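PDB 5BPK: gamma-glutamyltranspeptidase (Ggt) from Helicobacter pylori 26695, which cleaves the gamma-glutamyl bond of glutathione and related compounds and probably passes the glutamyl group to water or an acceptor amine, as an N-terminal nucleophile hydrolase. Local coordinates for residues H44-A47 / S48-G51; A64-A67 / I68-L72; Y170-S173 / Q174-E178; T219-Q222 / I223-L226. All coordinates share one frame; numbering follows the deposited sequence.

Interaction 1: H44-A47 / S48-G51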
loop_
_atom_site.group_PDB
_atom_site.type_symbol
_atom_site.label_atom_id
_atom_site.label_comp_id
_atom_site.label_asym_id
_atom_site.label_seq_id
_atom_site.Cartn_x
_atom_site.Cartn_y
_atom_site.Cartn_z
ATOM N N HIS A 44 -2.527 -8.234 11.147
ATOM C CA HIS A 44 -3.453 -9.094 11.897
ATOM C C HIS A 44 -2.700 -10.292 12.475
ATOM O O HIS A 44 -2.094 -11.056 11.730
ATOM C CB HIS A 44 -4.629 -9.583 11.050
ATOM C CG HIS A 44 -5.779 -10.075 11.873
ATOM N ND1 HIS A 44 -5.689 -11.189 12.683
ATOM C CD2 HIS A 44 -7.034 -9.589 12.044
ATOM C CE1 HIS A 44 -6.842 -11.376 13.303
ATOM N NE2 HIS A 44 -7.675 -10.420 12.934
ATOM N N PRO A 45 -2.740 -10.453 13.806
ATOM C CA PRO A 45 -1.978 -11.531 14.424
ATOM C C PRO A 45 -2.289 -12.925 13.882
ATOM O O PRO A 45 -1.404 -13.748 13.853
ATOM C CB PRO A 45 -2.334 -11.424 15.909
ATOM C CG PRO A 45 -2.761 -10.025 16.107
ATOM C CD PRO A 45 -3.446 -9.636 14.815
ATOM N N LEU A 46 -3.526 -13.203 13.479
ATOM C CA LEU A 46 -3.829 -14.527 12.904
ATOM C C LEU A 46 -3.100 -14.741 11.577
ATOM O O LEU A 46 -2.596 -15.834 11.316
ATOM C CB LEU A 46 -5.332 -14.752 12.717
ATOM C CG LEU A 46 -6.163 -14.834 14.000
ATOM C CD1 LEU A 46 -7.652 -14.828 13.678
ATOM C CD2 LEU A 46 -5.792 -16.061 14.829
ATOM N N ALA A 47 -3.014 -13.695 10.761
ATOM C CA ALA A 47 -2.298 -13.794 9.495
ATOM C C ALA A 47 -0.788 -13.885 9.707
ATOM O O ALA A 47 -0.113 -14.656 9.030
ATOM C CB ALA A 47 -2.660 -12.632 8.571
ATOM N N SER A 48 -0.263 -13.110 10.656
ATOM C CA SER A 48 1.159 -13.162 10.966
ATOM C C SER A 48 1.554 -14.557 11.439
ATOM O O SER A 48 2.577 -15.094 11.012
ATOM C CB SER A 48 1.526 -12.120 12.022
ATOM O OG SER A 48 1.185 -10.817 11.580
ATOM N N GLU A 49 0.723 -15.134 12.304
ATOM C CA GLU A 49 0.944 -16.471 12.838
ATOM C C GLU A 49 0.979 -17.505 11.713
ATOM O O GLU A 49 1.806 -18.419 11.736
ATOM C CB GLU A 49 -0.150 -16.811 13.865
ATOM C CG GLU A 49 -0.035 -18.179 14.500
ATOM C CD GLU A 49 -1.060 -18.408 15.598
ATOM O OE1 GLU A 49 -2.272 -18.144 15.377
ATOM O OE2 GLU A 49 -0.645 -18.860 16.685
ATOM N N ILE A 50 0.083 -17.359 10.743
ATOM C CA ILE A 50 0.029 -18.260 9.589
ATOM C C ILE A 50 1.329 -18.139 8.772
ATOM O O ILE A 50 1.952 -19.149 8.431
ATOM C CB ILE A 50 -1.232 -17.988 8.723
ATOM C CG1 ILE A 50 -2.479 -18.577 9.393
ATOM C CG2 ILE A 50 -1.076 -18.564 7.330
ATOM C CD1 ILE A 50 -3.789 -18.033 8.828
ATOM N N GLY A 51 1.748 -16.905 8.482
ATOM C CA GLY A 51 3.002 -16.678 7.756
ATOM C C GLY A 51 4.217 -17.213 8.503
ATOM O O GLY A 51 5.110 -17.822 7.916
HETATM O O HOH W 1 -3.336 -18.232 12.863
#
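Ser48, Ala47 and Leu46 carry most of this contact, which spans the N-cap and first two turns of helix 45-56. Ser48 reaches back to His44: its N donates to His44 O over 3.0 Å. The hydroxyl of Ser48 stands beside its own backbone N (chi1 -58°); OG lies 3.3 Å from His44 O and is hydrogen-bonded with Ser42 OG, the same atom that bonds His44 N. Ala47 O takes Gly51 N at 3.0 Å, and the methyl of Ala47 packs on Leu72 of helix 61-75.

The turn is opened by an N-cap. His44 ND1 accepts from Leu46 N at 3.1 Å, with the donor only 3° out of the imidazole plane, so the ring edge serves one of the amides at the helix start that lack a backbone partner within the helix.

Leu46 works through its carbonyl. Leu46 O accepts Ile50 N at 3.1 Å and also a water at 2.9 Å, which donates in turn to Glu49 OE1 at 2.7 Å. Glu49 sets off anti to its backbone N (chi1 -180°) and stays extended to CD, which carries OE1 to the shared water and within 4.1 Å of Leu46 CD2; the two side chains slant across each other. Ile50 lays CG1 and CD1 against Leu46 O and also meets Pro161 and Leu165 of helix 155-168.

Interaction 2: A64-A67 / I68-L72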
loop_
_atom_site.group_PDB
_atom_site.type_symbol
_atom_site.label_atom_id
_atom_site.label_comp_id
_atom_site.label_asym_id
_atom_site.label_seq_id
_atom_site.Cartn_x
_atom_site.Cartn_y
_atom_site.Cartn_z
ATOM N N ALA A 64 5.445 -17.793 2.526
ATOM C CA ALA A 64 4.831 -17.129 3.676
ATOM C C ALA A 64 3.990 -15.942 3.210
ATOM O O ALA A 64 2.893 -15.736 3.704
ATOM C CB ALA A 64 5.897 -16.662 4.666
ATOM N N ALA A 65 4.517 -15.165 2.266
ATOM C CA ALA A 65 3.806 -13.998 1.742
ATOM C C ALA A 65 2.489 -14.385 1.072
ATOM O O ALA A 65 1.480 -13.689 1.211
ATOM C CB ALA A 65 4.697 -13.217 0.783
ATOM N N VAL A 66 2.489 -15.503 0.353
ATOM C CA VAL A 66 1.273 -15.998 -0.283
ATOM C C VAL A 66 0.235 -16.438 0.764
ATOM O O VAL A 66 -0.948 -16.074 0.676
ATOM C CB VAL A 66 1.600 -17.118 -1.310
ATOM C CG1 VAL A 66 0.308 -17.842 -1.765
ATOM C CG2 VAL A 66 2.375 -16.514 -2.505
ATOM N N ALA A 67 0.673 -17.174 1.776
ATOM C CA ALA A 67 -0.221 -17.588 2.863
ATOM C C ALA A 67 -0.854 -16.367 3.555
ATOM O O ALA A 67 -2.059 -16.340 3.816
ATOM C CB ALA A 67 0.516 -18.475 3.864
ATOM N N ILE A 68 -0.042 -15.345 3.814
ATOM C CA ILE A 68 -0.526 -14.110 4.431
ATOM C C ILE A 68 -1.527 -13.356 3.565
ATOM O O ILE A 68 -2.546 -12.898 4.079
ATOM C CB ILE A 68 0.633 -13.185 4.845
ATOM C CG1 ILE A 68 1.399 -13.815 6.015
ATOM C CG2 ILE A 68 0.137 -11.794 5.216
ATOM C CD1 ILE A 68 2.664 -13.086 6.391
ATOM N N GLY A 69 -1.243 -13.244 2.266
ATOM C CA GLY A 69 -2.143 -12.583 1.335
ATOM C C GLY A 69 -3.542 -13.175 1.380
ATOM O O GLY A 69 -4.539 -12.456 1.429
ATOM N N PHE A 70 -3.638 -14.495 1.379
ATOM C CA PHE A 70 -4.966 -15.121 1.473
ATOM C C PHE A 70 -5.588 -15.040 2.876
ATOM O O PHE A 70 -6.799 -14.857 3.001
ATOM C CB PHE A 70 -4.942 -16.571 0.986
ATOM C CG PHE A 70 -4.778 -16.704 -0.506
ATOM C CD1 PHE A 70 -5.774 -16.258 -1.358
ATOM C CD2 PHE A 70 -3.630 -17.263 -1.057
ATOM C CE1 PHE A 70 -5.647 -16.367 -2.734
ATOM C CE2 PHE A 70 -3.496 -17.378 -2.440
ATOM C CZ PHE A 70 -4.515 -16.928 -3.273
ATOM N N ALA A 71 -4.777 -15.192 3.923
ATOM C CA ALA A 71 -5.289 -15.092 5.301
ATOM C C ALA A 71 -5.884 -13.710 5.582
ATOM O O ALA A 71 -6.979 -13.607 6.124
ATOM C CB ALA A 71 -4.201 -15.437 6.318
ATOM N N LEU A 72 -5.190 -12.652 5.174
ATOM C CA LEU A 72 -5.701 -11.292 5.384
ATOM C C LEU A 72 -6.996 -11.025 4.607
ATOM O O LEU A 72 -7.820 -10.203 5.025
ATOM C CB LEU A 72 -4.641 -10.252 4.993
ATOM C CG LEU A 72 -3.427 -10.108 5.907
ATOM C CD1 LEU A 72 -2.363 -9.200 5.242
ATOM C CD2 LEU A 72 -3.834 -9.559 7.274
#
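The Phe70 ring lies beside Val66, one turn earlier, the two side chains pointing the same way. Val66 CG1 approaches Phe70 CE2 to 3.9 Å, and Val66 O comes obliquely to Phe70 CD2 at 3.4 Å. The ring is also packed by Met143 of helix 139-150 and by Leu155, Ile159 and Ala162 of helix 155-168. This is the i to i+4 hydrogen-bonding pattern of the buried alpha helix 61-75, packed among helices 45-56, 139-150 and 155-168 in this Ntn-hydrolase chain.

Torsions put the partners together: the Val66 methyl CG1 stands anti to its backbone N (chi1 168°), while Phe70 CG leans beside its own N (chi1 -71°). Phe70 N donates to Val66 O at 3.2 Å, so this carbonyl meets both the amide and the ring of one residue.

Ala67 and Ala71 face Ile50 of helix 45-56, and Ala71 N bonds Ala67 O at 3.0 Å. Another chain also packs here: its Tyr18 OH hydrogen-bonds Gly69 O, and its Tyr4, which touches the Ile68 side chain, makes a weak bond through OH to Ala65 O. That same carbonyl, Ala65 O, is already taken by Gly69 N at 3.0 Å. Ile68 N donates to Ala64 O, and the side chain of Ile68 keeps close to this carbonyl, with CG1 3.4 Å from Ala64 O.

Interaction 3: Y170-S173 / Q174-E178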
loop_
_atom_site.group_PDB
_atom_site.type_symbol
_atom_site.label_atom_id
_atom_site.label_comp_id
_atom_site.label_asym_id
_atom_site.label_seq_id
_atom_site.Cartn_x
_atom_site.Cartn_y
_atom_site.Cartn_z
ATOM N N TYR A 170 -14.017 -16.377 12.895
ATOM C CA TYR A 170 -13.158 -15.767 13.901
ATOM C C TYR A 170 -13.938 -14.658 14.597
ATOM O O TYR A 170 -14.930 -14.148 14.060
ATOM C CB TYR A 170 -11.867 -15.208 13.273
ATOM C CG TYR A 170 -12.101 -14.128 12.244
ATOM C CD1 TYR A 170 -12.321 -14.441 10.907
ATOM C CD2 TYR A 170 -12.106 -12.787 12.617
ATOM C CE1 TYR A 170 -12.550 -13.434 9.959
ATOM C CE2 TYR A 170 -12.335 -11.775 11.682
ATOM C CZ TYR A 170 -12.547 -12.108 10.354
ATOM O OH TYR A 170 -12.776 -11.121 9.416
ATOM N N ALA A 171 -13.501 -14.311 15.802
ATOM C CA ALA A 171 -14.191 -13.317 16.610
ATOM C C ALA A 171 -13.872 -11.904 16.129
ATOM O O ALA A 171 -12.714 -11.566 15.910
ATOM C CB ALA A 171 -13.810 -13.471 18.077
ATOM N N ILE A 172 -14.911 -11.087 15.981
ATOM C CA ILE A 172 -14.752 -9.697 15.575
ATOM C C ILE A 172 -14.042 -8.932 16.702
ATOM O O ILE A 172 -14.431 -9.028 17.865
ATOM C CB ILE A 172 -16.130 -9.035 15.256
ATOM C CG1 ILE A 172 -16.783 -9.660 14.017
ATOM C CG2 ILE A 172 -15.976 -7.528 15.062
ATOM C CD1 ILE A 172 -16.016 -9.444 12.725
ATOM N N SER A 173 -12.992 -8.194 16.356
ATOM C CA SER A 173 -12.245 -7.411 17.334
ATOM C C SER A 173 -12.974 -6.097 17.607
ATOM O O SER A 173 -13.912 -5.739 16.887
ATOM C CB SER A 173 -10.824 -7.130 16.832
ATOM O OG SER A 173 -10.829 -6.254 15.713
ATOM N N GLN A 174 -12.552 -5.391 18.656
ATOM C CA GLN A 174 -13.078 -4.057 18.943
ATOM C C GLN A 174 -12.912 -3.139 17.736
ATOM O O GLN A 174 -13.854 -2.445 17.344
ATOM C CB GLN A 174 -12.383 -3.416 20.157
ATOM C CG GLN A 174 -12.937 -2.030 20.499
ATOM C CD GLN A 174 -12.154 -1.318 21.587
ATOM O OE1 GLN A 174 -11.557 -1.950 22.459
ATOM N NE2 GLN A 174 -12.167 0.013 21.548
ATOM N N ARG A 175 -11.715 -3.131 17.154
ATOM C CA ARG A 175 -11.419 -2.242 16.033
ATOM C C ARG A 175 -12.268 -2.608 14.816
ATOM O O ARG A 175 -12.766 -1.722 14.131
ATOM C CB ARG A 175 -9.924 -2.250 15.679
ATOM C CG ARG A 175 -9.532 -1.320 14.522
ATOM C CD ARG A 175 -9.977 0.122 14.747
ATOM N NE ARG A 175 -9.645 0.983 13.611
ATOM C CZ ARG A 175 -10.295 2.099 13.277
ATOM N NH1 ARG A 175 -11.337 2.531 13.987
ATOM N NH2 ARG A 175 -9.898 2.791 12.212
ATOM N N GLN A 176 -12.451 -3.905 14.573
ATOM C CA GLN A 176 -13.291 -4.353 13.457
ATOM C C GLN A 176 -14.761 -3.981 13.659
ATOM O O GLN A 176 -15.419 -3.577 12.714
ATOM C CB GLN A 176 -13.151 -5.855 13.244
ATOM C CG GLN A 176 -11.799 -6.250 12.658
ATOM C CD GLN A 176 -11.565 -7.750 12.620
ATOM O OE1 GLN A 176 -12.137 -8.507 13.405
ATOM N NE2 GLN A 176 -10.706 -8.187 11.701
ATOM N N ALA A 177 -15.266 -4.110 14.888
ATOM C CA ALA A 177 -16.612 -3.624 15.199
ATOM C C ALA A 177 -16.722 -2.145 14.813
ATOM O O ALA A 177 -17.723 -1.736 14.232
ATOM C CB ALA A 177 -16.950 -3.806 16.677
ATOM N N GLU A 178 -15.686 -1.362 15.131
ATOM C CA GLU A 178 -15.683 0.079 14.852
ATOM C C GLU A 178 -15.680 0.376 13.346
ATOM O O GLU A 178 -16.487 1.169 12.865
ATOM C CB GLU A 178 -14.488 0.769 15.533
ATOM C CG GLU A 178 -14.617 0.856 17.059
ATOM C CD GLU A 178 -13.341 1.291 17.762
ATOM O OE1 GLU A 178 -12.345 1.631 17.080
ATOM O OE2 GLU A 178 -13.335 1.284 19.015
HETATM O O HOH W 2 -10.156 -10.079 14.394
#
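Ser173 and Gln176 form a capping box at the start of helix 174-187, just after the short strand 170-171, which pairs with strand 210-211. Both bonds of the box are present. Gln176 N donates to Ser173 OG at 3.1 Å, and in return Ser173 N donates to Gln176 OE1, also at 3.1 Å and almost straight (170°). The serine hydroxyl is held between its own N and carbonyl carbon (chi1 68°), which aims OG at the first turn. Gln176 runs extended back along the incoming chain, so its amide lies beside the backbone of Ser173. The helix proper begins with Ala177 N on Ser173 O at 2.9 Å.

Gln176 OE1 has several neighbours. A water donates to it at 2.7 Å and weakly to Ala171 O, and Tyr170 offers a ring edge, CE2 lying 3.7 Å from OE1. The other end of the amide, NE2, makes a weak bond to Val75 O, and Tyr170 OH bonds Val74 O, so both side chains tie this corner to the end of helix 61-75. Ile172 runs at a slant to Gln176, its CG2 methyl 3.8 Å from Gln176 CB.

On the outer side Glu178 draws together two residues of the preceding turn. Arg175, whose side chain packs on Phe188 of the other chain, bends at chi2 and brings its guanidinium edge to one carboxylate oxygen in a long, weak salt bridge, NH1 to OE1 3.4 Å. Gln174 NE2 meets Glu178 OE2 at 3.1 Å, on the syn side but 31° out of the carboxylate plane.

Interaction 4: T219-Q222 / I223-L226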
loop_
_atom_site.group_PDB
_atom_site.type_symbol
_atom_site.label_atom_id
_atom_site.label_comp_id
_atom_site.label_asym_id
_atom_site.label_seq_id
_atom_site.Cartn_x
_atom_site.Cartn_y
_atom_site.Cartn_z
ATOM N N THR A 219 -15.226 -19.625 -2.692
ATOM C CA THR A 219 -14.350 -18.996 -3.681
ATOM C C THR A 219 -12.886 -19.403 -3.487
ATOM O O THR A 219 -12.190 -19.737 -4.453
ATOM C CB THR A 219 -14.485 -17.473 -3.645
ATOM O OG1 THR A 219 -15.861 -17.124 -3.860
ATOM C CG2 THR A 219 -13.615 -16.838 -4.717
ATOM N N LEU A 220 -12.435 -19.376 -2.237
ATOM C CA LEU A 220 -11.078 -19.797 -1.897
ATOM C C LEU A 220 -10.847 -21.259 -2.258
ATOM O O LEU A 220 -9.765 -21.631 -2.723
ATOM C CB LEU A 220 -10.795 -19.561 -0.413
ATOM C CG LEU A 220 -10.733 -18.091 0.019
ATOM C CD1 LEU A 220 -10.543 -17.992 1.521
ATOM C CD2 LEU A 220 -9.632 -17.331 -0.716
ATOM N N ASN A 221 -11.875 -22.083 -2.081
ATOM C CA ASN A 221 -11.771 -23.495 -2.465
ATOM C C ASN A 221 -11.641 -23.701 -3.981
ATOM O O ASN A 221 -10.941 -24.616 -4.418
ATOM C CB ASN A 221 -12.944 -24.299 -1.900
ATOM C CG ASN A 221 -12.614 -24.956 -0.571
ATOM O OD1 ASN A 221 -11.717 -25.798 -0.496
ATOM N ND2 ASN A 221 -13.353 -24.602 0.477
ATOM N N GLN A 222 -12.307 -22.859 -4.770
ATOM C CA GLN A 222 -12.141 -22.864 -6.226
ATOM C C GLN A 222 -10.701 -22.532 -6.606
ATOM O O GLN A 222 -10.119 -23.155 -7.503
ATOM C CB GLN A 222 -13.096 -21.873 -6.913
ATOM C CG GLN A 222 -14.525 -22.351 -6.991
ATOM C CD GLN A 222 -14.648 -23.666 -7.759
ATOM O OE1 GLN A 222 -14.824 -24.725 -7.161
ATOM N NE2 GLN A 222 -14.513 -23.602 -9.080
ATOM N N ILE A 223 -10.126 -21.569 -5.896
ATOM C CA ILE A 223 -8.748 -21.173 -6.126
ATOM C C ILE A 223 -7.805 -22.307 -5.719
ATOM O O ILE A 223 -6.874 -22.625 -6.451
ATOM C CB ILE A 223 -8.420 -19.849 -5.397
ATOM C CG1 ILE A 223 -9.292 -18.711 -5.959
ATOM C CG2 ILE A 223 -6.931 -19.509 -5.522
ATOM C CD1 ILE A 223 -9.375 -17.460 -5.061
ATOM N N LYS A 224 -8.070 -22.921 -4.565
ATOM C CA LYS A 224 -7.286 -24.065 -4.094
ATOM C C LYS A 224 -7.245 -25.167 -5.148
ATOM O O LYS A 224 -6.189 -25.727 -5.416
ATOM C CB LYS A 224 -7.872 -24.615 -2.789
ATOM C CG LYS A 224 -7.220 -25.907 -2.280
ATOM C CD LYS A 224 -7.843 -26.329 -0.966
ATOM C CE LYS A 224 -7.426 -27.716 -0.544
ATOM N NZ LYS A 224 -7.904 -28.017 0.826
ATOM N N THR A 225 -8.401 -25.466 -5.732
ATOM C CA THR A 225 -8.546 -26.609 -6.642
ATOM C C THR A 225 -8.051 -26.338 -8.066
ATOM O O THR A 225 -7.465 -27.228 -8.697
ATOM C CB THR A 225 -10.021 -27.088 -6.681
ATOM O OG1 THR A 225 -10.401 -27.549 -5.378
ATOM C CG2 THR A 225 -10.210 -28.229 -7.677
ATOM N N LEU A 226 -8.283 -25.120 -8.560
ATOM C CA LEU A 226 -8.018 -24.753 -9.954
ATOM C C LEU A 226 -6.930 -23.692 -10.139
ATOM O O LEU A 226 -6.580 -23.355 -11.273
ATOM C CB LEU A 226 -9.303 -24.227 -10.596
ATOM C CG LEU A 226 -10.502 -25.175 -10.556
ATOM C CD1 LEU A 226 -11.729 -24.453 -11.041
ATOM C CD2 LEU A 226 -10.214 -26.423 -11.397
HETATM O O HOH W 3 -10.894 -27.114 1.410
HETATM O O HOH W 4 -10.798 -27.185 -2.775
#
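Asn221 and Lys224 run side by side in the same direction on helix 214-226, and water links their polar ends. One water donates to Asn221 OD1 and accepts from Lys224 NZ at 3.2 Å; a second donates to Asn221 O and, at 2.8 Å, to OD1, and joins Thr225 OG1 at 2.7 Å. Lys224, extended throughout, carries its ammonium beyond to a salt bridge with Asp160. Asn221 ND2 makes weak bonds to Ala217 O and Glu167 OE2.

Backbone bonds hold the turns: Lys224 N to Leu220 O at 2.8 Å, and Leu226 N to Gln222 O at 2.9 Å, among the last in the helix. Thr219 OG1 is bonded to Asp215 O and to Ala33 O of the other chain.

Apolar contacts sort by side. Leu220 CD2 and Ile223 CD1 meet loosely at 4.4 Å. Gln222, bent at chi2 (-59°), turns its amide alongside Leu226, with NE2 3.5 Å from CD1.

Leu220 and Ile223 thus face inward, whereas Leu226 is on the exposed side; two waters hold Asn221 OD1, water and Asp160 hold Lys224 NZ, and the nearby carboxylate probably stabilises the charge of Lys224.

How the interactions relate
From the N terminus the four contacts come strictly in series: none nests in or crosses another, and each is local, made within one continuous stretch, so none closes a long loop. Interaction 1 opens helix 45-56, and interaction 2 lies on the next helix, 61-75; the two pack directly, with Gly51 O 3.5 Å from Ala64 CB. About 100 residues later interaction 3 joins strand 170-171 to helix 174-187 and returns to interaction 1, where His44 meets Gln176 and Leu46 meets Tyr170. Interaction 4, near the end of helix 214-226, touches interaction 2 through Phe70 against Leu220 and Ile223. Helix 61-75 thus touches both helix 45-56 and helix 214-226.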